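Local coordinates for protein 6-phospho-beta-d glycosidase (Streptococcus pyogenes, PDB 5FOO) that probably hydrolyses the beta-glycosidic bond of 6-phosphorylated beta-glucosides as a glycoside hydrolase of family 1, at residues I77-L82 with V143-V148; P113-H118 with K158-H163. The protein carries 1 engineered substitution. All coordinates share one frame; numbering follows the deposited sequence.

Contact 1: I77-L82 with V143-V148; sequences IQWTRL and VAFSKV
Phe145 lays its ring flat over the five-membered ring of Trp79 in an offset stack, the centroids 4.4 Å apart and the planes only 6° from parallel. The slip between the rings brings a second kind of contact at each end. The CB of Phe145 sits over the face of the Trp79 pyrrole, 3.7 Å from NE1, while the CA of Trp79 lies over the face of the Phe145 ring, 3.9 Å from its centroid, so two CH-pi contacts flank the stack. In Phe145, CG stands anti to the backbone N (chi1 157°), which sends the ring out from helix 136-153 to the start of the short helix 79-82. The rim of the ring meets the chain just before that helix: the CZ of Phe145 comes within 3.8 Å of Ile77 O, which lies near the ring plane. Its CE1 touches two aliphatic groups, at 3.9 Å from Ile77 CG2 and obliquely at 3.9 Å from Leu82 CD2. That same Leu82 methyl goes on to Val148 CG1 at 4.0 Å. Phe86 adds an edge-to-face contact to Trp79, while the amide of Gln78, at the N-cap, is hydrogen-bonded to Glu20, Lys25 and Asn29. The join between helix 136-153 and the 77-82 turn is therefore apolar and aromatic, resting on ring overlap and close packing rather than on polar bonds.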
loop_
_atom_site.group_PDB
_atom_site.type_symbol
_atom_site.label_atom_id
_atom_site.label_comp_id
_atom_site.label_asym_id
_atom_site.label_seq_id
_atom_site.Cartn_x
_atom_site.Cartn_y
_atom_site.Cartn_z
ATOM N N ILE A 77 11.069 -0.122 -4.038
ATOM C CA ILE A 77 12.135 -0.699 -4.882
ATOM C C ILE A 77 11.498 -1.895 -5.596
ATOM O O ILE A 77 10.863 -2.766 -4.943
ATOM C CB ILE A 77 13.360 -1.152 -4.034
ATOM C CG1 ILE A 77 14.070 0.040 -3.368
ATOM C CG2 ILE A 77 14.356 -1.961 -4.847
ATOM C CD1 ILE A 77 15.170 -0.345 -2.366
ATOM N N GLN A 78 11.678 -1.919 -6.912
ATOM C CA GLN A 78 11.225 -3.028 -7.795
ATOM C C GLN A 78 12.234 -4.114 -7.854
ATOM O O GLN A 78 13.312 -3.889 -8.329
ATOM C CB GLN A 78 10.942 -2.553 -9.202
ATOM C CG GLN A 78 9.760 -1.572 -9.259
ATOM C CD GLN A 78 9.223 -1.377 -10.680
ATOM O OE1 GLN A 78 8.565 -2.242 -11.224
ATOM N NE2 GLN A 78 9.498 -0.220 -11.260
ATOM N N TRP A 79 11.846 -5.296 -7.373
ATOM C CA TRP A 79 12.545 -6.533 -7.572
ATOM C C TRP A 79 12.978 -6.702 -9.048
ATOM O O TRP A 79 14.115 -7.138 -9.344
ATOM C CB TRP A 79 11.565 -7.637 -7.153
ATOM C CG TRP A 79 12.115 -8.967 -6.885
ATOM C CD1 TRP A 79 13.382 -9.407 -7.129
ATOM C CD2 TRP A 79 11.389 -10.084 -6.311
ATOM N NE1 TRP A 79 13.499 -10.734 -6.762
ATOM C CE2 TRP A 79 12.294 -11.170 -6.247
ATOM C CE3 TRP A 79 10.050 -10.266 -5.849
ATOM C CZ2 TRP A 79 11.918 -12.415 -5.762
ATOM C CZ3 TRP A 79 9.690 -11.486 -5.365
ATOM C CH2 TRP A 79 10.615 -12.566 -5.338
ATOM N N THR A 80 12.079 -6.336 -9.962
ATOM C CA THR A 80 12.317 -6.458 -11.382
ATOM C C THR A 80 13.348 -5.469 -11.928
ATOM O O THR A 80 13.839 -5.698 -13.009
ATOM C CB THR A 80 11.010 -6.266 -12.192
ATOM O OG1 THR A 80 10.387 -4.996 -11.875
ATOM C CG2 THR A 80 10.079 -7.419 -11.946
ATOM N N ARG A 81 13.693 -4.407 -11.183
ATOM C CA ARG A 81 14.792 -3.466 -11.565
ATOM C C ARG A 81 16.101 -3.800 -10.869
ATOM O O ARG A 81 17.134 -3.734 -11.481
ATOM C CB ARG A 81 14.410 -2.009 -11.218
ATOM C CG ARG A 81 15.459 -1.002 -11.608
ATOM C CD ARG A 81 15.026 0.400 -11.342
ATOM N NE ARG A 81 13.890 0.834 -12.125
ATOM C CZ ARG A 81 13.884 1.110 -13.418
ATOM N NH1 ARG A 81 14.950 0.995 -14.132
ATOM N NH2 ARG A 81 12.734 1.532 -14.012
ATOM N N LEU A 82 16.055 -4.107 -9.580
ATOM C CA LEU A 82 17.305 -4.284 -8.794
ATOM C C LEU A 82 18.039 -5.598 -9.080
ATOM O O LEU A 82 19.265 -5.647 -9.020
ATOM C CB LEU A 82 17.043 -4.205 -7.306
ATOM C CG LEU A 82 18.295 -4.200 -6.398
ATOM C CD1 LEU A 82 19.309 -3.101 -6.825
ATOM C CD2 LEU A 82 17.838 -3.984 -4.962
ATOM N N VAL A 143 13.256 -12.893 -0.097
ATOM C CA VAL A 143 14.168 -12.648 1.035
ATOM C C VAL A 143 15.553 -12.313 0.572
ATOM O O VAL A 143 16.171 -11.410 1.093
ATOM C CB VAL A 143 14.242 -13.871 2.000
ATOM C CG1 VAL A 143 15.327 -13.709 3.072
ATOM C CG2 VAL A 143 12.872 -14.105 2.635
ATOM N N ALA A 144 16.058 -13.035 -0.401
ATOM C CA ALA A 144 17.363 -12.731 -0.918
ATOM C C ALA A 144 17.416 -11.348 -1.556
ATOM O O ALA A 144 18.408 -10.592 -1.377
ATOM C CB ALA A 144 17.804 -13.818 -1.852
ATOM N N PHE A 145 16.342 -10.981 -2.292
ATOM C CA PHE A 145 16.193 -9.610 -2.787
ATOM C C PHE A 145 16.229 -8.570 -1.644
ATOM O O PHE A 145 16.891 -7.548 -1.764
ATOM C CB PHE A 145 14.884 -9.498 -3.614
ATOM C CG PHE A 145 14.316 -8.141 -3.724
ATOM C CD1 PHE A 145 15.005 -7.136 -4.378
ATOM C CD2 PHE A 145 13.005 -7.883 -3.289
ATOM C CE1 PHE A 145 14.444 -5.890 -4.528
ATOM C CE2 PHE A 145 12.473 -6.638 -3.408
ATOM C CZ PHE A 145 13.181 -5.645 -4.035
ATOM N N SER A 146 15.491 -8.829 -0.580
ATOM C CA SER A 146 15.410 -7.895 0.563
ATOM C C SER A 146 16.800 -7.695 1.185
ATOM O O SER A 146 17.163 -6.545 1.518
ATOM C CB SER A 146 14.360 -8.315 1.614
ATOM O OG SER A 146 14.842 -9.398 2.435
ATOM N N LYS A 147 17.570 -8.787 1.304
ATOM C CA LYS A 147 18.947 -8.707 1.805
ATOM C C LYS A 147 19.843 -7.815 0.930
ATOM O O LYS A 147 20.617 -7.006 1.456
ATOM C CB LYS A 147 19.620 -10.064 1.856
ATOM C CG LYS A 147 19.369 -10.945 3.031
ATOM C CD LYS A 147 20.475 -12.030 3.005
ATOM C CE LYS A 147 20.436 -12.938 4.199
ATOM N NZ LYS A 147 19.471 -14.060 4.000
ATOM N N VAL A 148 19.750 -7.941 -0.399
ATOM C CA VAL A 148 20.474 -6.985 -1.262
ATOM C C VAL A 148 20.103 -5.563 -0.858
ATOM O O VAL A 148 20.999 -4.761 -0.617
ATOM C CB VAL A 148 20.242 -7.224 -2.789
ATOM C CG1 VAL A 148 20.888 -6.175 -3.622
ATOM C CG2 VAL A 148 20.766 -8.603 -3.222
#

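Contact 2: P113-H118 with K158-H163; sequences PVINLH and KDWFVH. With EDO (1,2-ethanediol), chain H.
His118 and His163 meet rim to rim, their planes turned 78° against each other, and a ring nitrogen of each faces the other: ND1 of His118 lies 3.0 Å from ND1 of His163 in a nearly straight hydrogen bond. In His118, CG is anti to the backbone N (chi1 171°), whereas in His163 it lies beside the backbone N (chi1 -53°), and the two rings converge from the ends of neighbouring strands. The far nitrogen of His163, NE2, is bonded to Leu196 O, so the ring is held at both nitrogens. Further back, Ile115 and Trp160 run side by side on one face of the sheet, with Ile115 CG2 3.7 Å from Trp160 CZ3; Leu117 CD2 reaches the same CZ3 obliquely. Phe161 leaves from the other face, where Val114 CG1 touches its edge at CE2, 3.6 Å away and near the ring plane. Asn116 shares that face with Phe161. The backbones are knitted in parallel by Ile115 N to Asp159 O (2.9 Å), Phe161 N to Ile115 O (2.8 Å) and Leu117 N to Phe161 O. At the start of the strands, one water donates to Pro113 O and Asp159 OD2 and accepts from Lys158 N, while Arg112 forms a salt bridge with that carboxylate. These are adjacent parallel strands of the TIM barrel of family 1; their C-terminal ends lead to His119, Asn164 and Glu165, which line the pocket holding 6-phosphocyclophellitol.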
loop_
_atom_site.group_PDB
_atom_site.type_symbol
_atom_site.label_atom_id
_atom_site.label_comp_id
_atom_site.label_asym_id
_atom_site.label_seq_id
_atom_site.Cartn_x
_atom_site.Cartn_y
_atom_site.Cartn_z
ATOM N N PRO A 113 13.811 9.041 3.477
ATOM C CA PRO A 113 13.368 8.050 2.509
ATOM C C PRO A 113 12.709 6.854 3.207
ATOM O O PRO A 113 13.287 6.292 4.139
ATOM C CB PRO A 113 14.650 7.637 1.830
ATOM C CG PRO A 113 15.742 7.812 2.910
ATOM C CD PRO A 113 15.280 8.979 3.719
ATOM N N VAL A 114 11.513 6.476 2.763
ATOM C CA VAL A 114 10.738 5.399 3.384
ATOM C C VAL A 114 10.523 4.363 2.307
ATOM O O VAL A 114 9.906 4.662 1.280
ATOM C CB VAL A 114 9.371 5.948 3.866
ATOM C CG1 VAL A 114 8.477 4.854 4.521
ATOM C CG2 VAL A 114 9.653 7.114 4.834
ATOM N N ILE A 115 11.057 3.170 2.491
ATOM C CA ILE A 115 11.153 2.234 1.336
ATOM C C ILE A 115 10.358 0.967 1.537
ATOM O O ILE A 115 10.551 0.262 2.530
ATOM C CB ILE A 115 12.593 1.955 1.026
ATOM C CG1 ILE A 115 13.330 3.280 0.694
ATOM C CG2 ILE A 115 12.725 0.946 -0.058
ATOM C CD1 ILE A 115 12.914 3.958 -0.585
ATOM N N ASN A 116 9.427 0.734 0.594
ATOM C CA ASN A 116 8.632 -0.474 0.519
ATOM C C ASN A 116 9.309 -1.428 -0.422
ATOM O O ASN A 116 9.851 -0.984 -1.404
ATOM C CB ASN A 116 7.235 -0.100 0.044
ATOM C CG ASN A 116 6.347 -1.302 -0.203
ATOM O OD1 ASN A 116 6.408 -2.346 0.499
ATOM N ND2 ASN A 116 5.533 -1.171 -1.199
ATOM N N LEU A 117 9.234 -2.743 -0.159
ATOM C CA LEU A 117 9.818 -3.734 -1.038
ATOM C C LEU A 117 8.947 -4.428 -2.061
ATOM O O LEU A 117 9.488 -5.101 -2.957
ATOM C CB LEU A 117 10.552 -4.789 -0.238
ATOM C CG LEU A 117 11.559 -4.195 0.724
ATOM C CD1 LEU A 117 11.933 -5.233 1.761
ATOM C CD2 LEU A 117 12.749 -3.668 -0.061
ATOM N N HIS A 118 7.638 -4.254 -1.975
ATOM C CA HIS A 118 6.724 -4.986 -2.881
ATOM C C HIS A 118 5.455 -4.212 -2.962
ATOM O O HIS A 118 4.782 -4.020 -1.952
ATOM C CB HIS A 118 6.495 -6.392 -2.351
ATOM C CG HIS A 118 5.434 -7.168 -3.048
ATOM N ND1 HIS A 118 4.500 -7.936 -2.383
ATOM C CD2 HIS A 118 5.156 -7.318 -4.363
ATOM C CE1 HIS A 118 3.662 -8.479 -3.245
ATOM N NE2 HIS A 118 4.034 -8.109 -4.451
ATOM N N LYS A 158 16.635 4.004 6.853
ATOM C CA LYS A 158 16.338 3.480 8.170
ATOM C C LYS A 158 14.885 3.095 8.385
ATOM O O LYS A 158 14.490 2.747 9.503
ATOM C CB LYS A 158 16.693 4.568 9.209
ATOM C CG LYS A 158 18.174 4.984 9.229
ATOM C CD LYS A 158 19.173 3.861 9.004
ATOM C CE LYS A 158 20.605 4.243 9.424
ATOM N NZ LYS A 158 21.617 3.197 9.162
ATOM N N ASP A 159 14.081 3.171 7.325
ATOM C CA ASP A 159 12.640 3.007 7.433
ATOM C C ASP A 159 12.162 2.129 6.296
ATOM O O ASP A 159 12.107 2.572 5.150
ATOM C CB ASP A 159 11.950 4.348 7.357
ATOM C CG ASP A 159 12.199 5.195 8.597
ATOM O OD1 ASP A 159 11.566 4.985 9.661
ATOM O OD2 ASP A 159 13.022 6.121 8.434
ATOM N N TRP A 160 11.826 0.897 6.631
ATOM C CA TRP A 160 11.612 -0.129 5.672
ATOM C C TRP A 160 10.201 -0.758 5.850
ATOM O O TRP A 160 9.731 -0.919 6.970
ATOM C CB TRP A 160 12.658 -1.216 5.877
ATOM C CG TRP A 160 14.033 -0.862 5.536
ATOM C CD1 TRP A 160 15.022 -0.466 6.421
ATOM C CD2 TRP A 160 14.631 -0.878 4.252
ATOM N NE1 TRP A 160 16.200 -0.236 5.740
ATOM C CE2 TRP A 160 15.998 -0.510 4.411
ATOM C CE3 TRP A 160 14.163 -1.146 2.968
ATOM C CZ2 TRP A 160 16.877 -0.416 3.330
ATOM C CZ3 TRP A 160 15.068 -1.074 1.905
ATOM C CH2 TRP A 160 16.388 -0.681 2.099
ATOM N N PHE A 161 9.599 -1.164 4.742
ATOM C CA PHE A 161 8.322 -1.837 4.731
ATOM C C PHE A 161 8.347 -3.012 3.772
ATOM O O PHE A 161 8.886 -2.921 2.697
ATOM C CB PHE A 161 7.221 -0.808 4.441
ATOM C CG PHE A 161 6.990 0.139 5.575
ATOM C CD1 PHE A 161 6.172 -0.210 6.634
ATOM C CD2 PHE A 161 7.655 1.343 5.622
ATOM C CE1 PHE A 161 6.023 0.625 7.741
ATOM C CE2 PHE A 161 7.493 2.210 6.715
ATOM C CZ PHE A 161 6.695 1.852 7.769
ATOM N N VAL A 162 7.781 -4.147 4.175
ATOM C CA VAL A 162 7.974 -5.352 3.391
ATOM C C VAL A 162 6.968 -5.410 2.197
ATOM O O VAL A 162 7.380 -5.678 1.083
ATOM C CB VAL A 162 7.886 -6.656 4.226
ATOM C CG1 VAL A 162 8.121 -7.870 3.299
ATOM C CG2 VAL A 162 8.959 -6.707 5.322
ATOM N N HIS A 163 5.679 -5.168 2.460
ATOM C CA HIS A 163 4.666 -5.137 1.420
ATOM C C HIS A 163 3.793 -3.897 1.571
ATOM O O HIS A 163 3.609 -3.356 2.676
ATOM C CB HIS A 163 3.685 -6.306 1.559
ATOM C CG HIS A 163 4.296 -7.674 1.643
ATOM N ND1 HIS A 163 4.887 -8.282 0.578
ATOM C CD2 HIS A 163 4.302 -8.578 2.630
ATOM C CE1 HIS A 163 5.280 -9.495 0.902
ATOM N NE2 HIS A 163 4.948 -9.693 2.155
HETATM C C1 EDO H . 13.760 6.023 11.832
HETATM O O1 EDO H . 12.365 5.752 11.960
HETATM C C2 EDO H . 14.575 5.094 12.670
HETATM O O2 EDO H . 13.704 4.046 13.011
HETATM O O HOH W 1 14.843 6.314 6.397
#

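In the fold
Contacts 1 and 2 lie on the same side of the chain's centre, with their own centres 11 Å apart. Their segments alternate along the chain: 77-82 follows barrel strand 72-76, 113-118 holds the next strand, 143-148 belongs to helix 136-153, and strand 159-161 comes after it. They touch directly: Ile77 N probably hydrogen-bonds to Asn116 O, Ile77 CD1 packs on Ile115 CG2, and Phe145 CE2 lies against Leu117 O. Helix 136-153 lies on the connection from strand 112-116 to strand 159-161 and also packs on the chain that leaves strand 72-76. Contact 1 thus packs outside the barrel wall of contact 2, whose strand ends run on to pocket residues His119, Asn164 and Glu165.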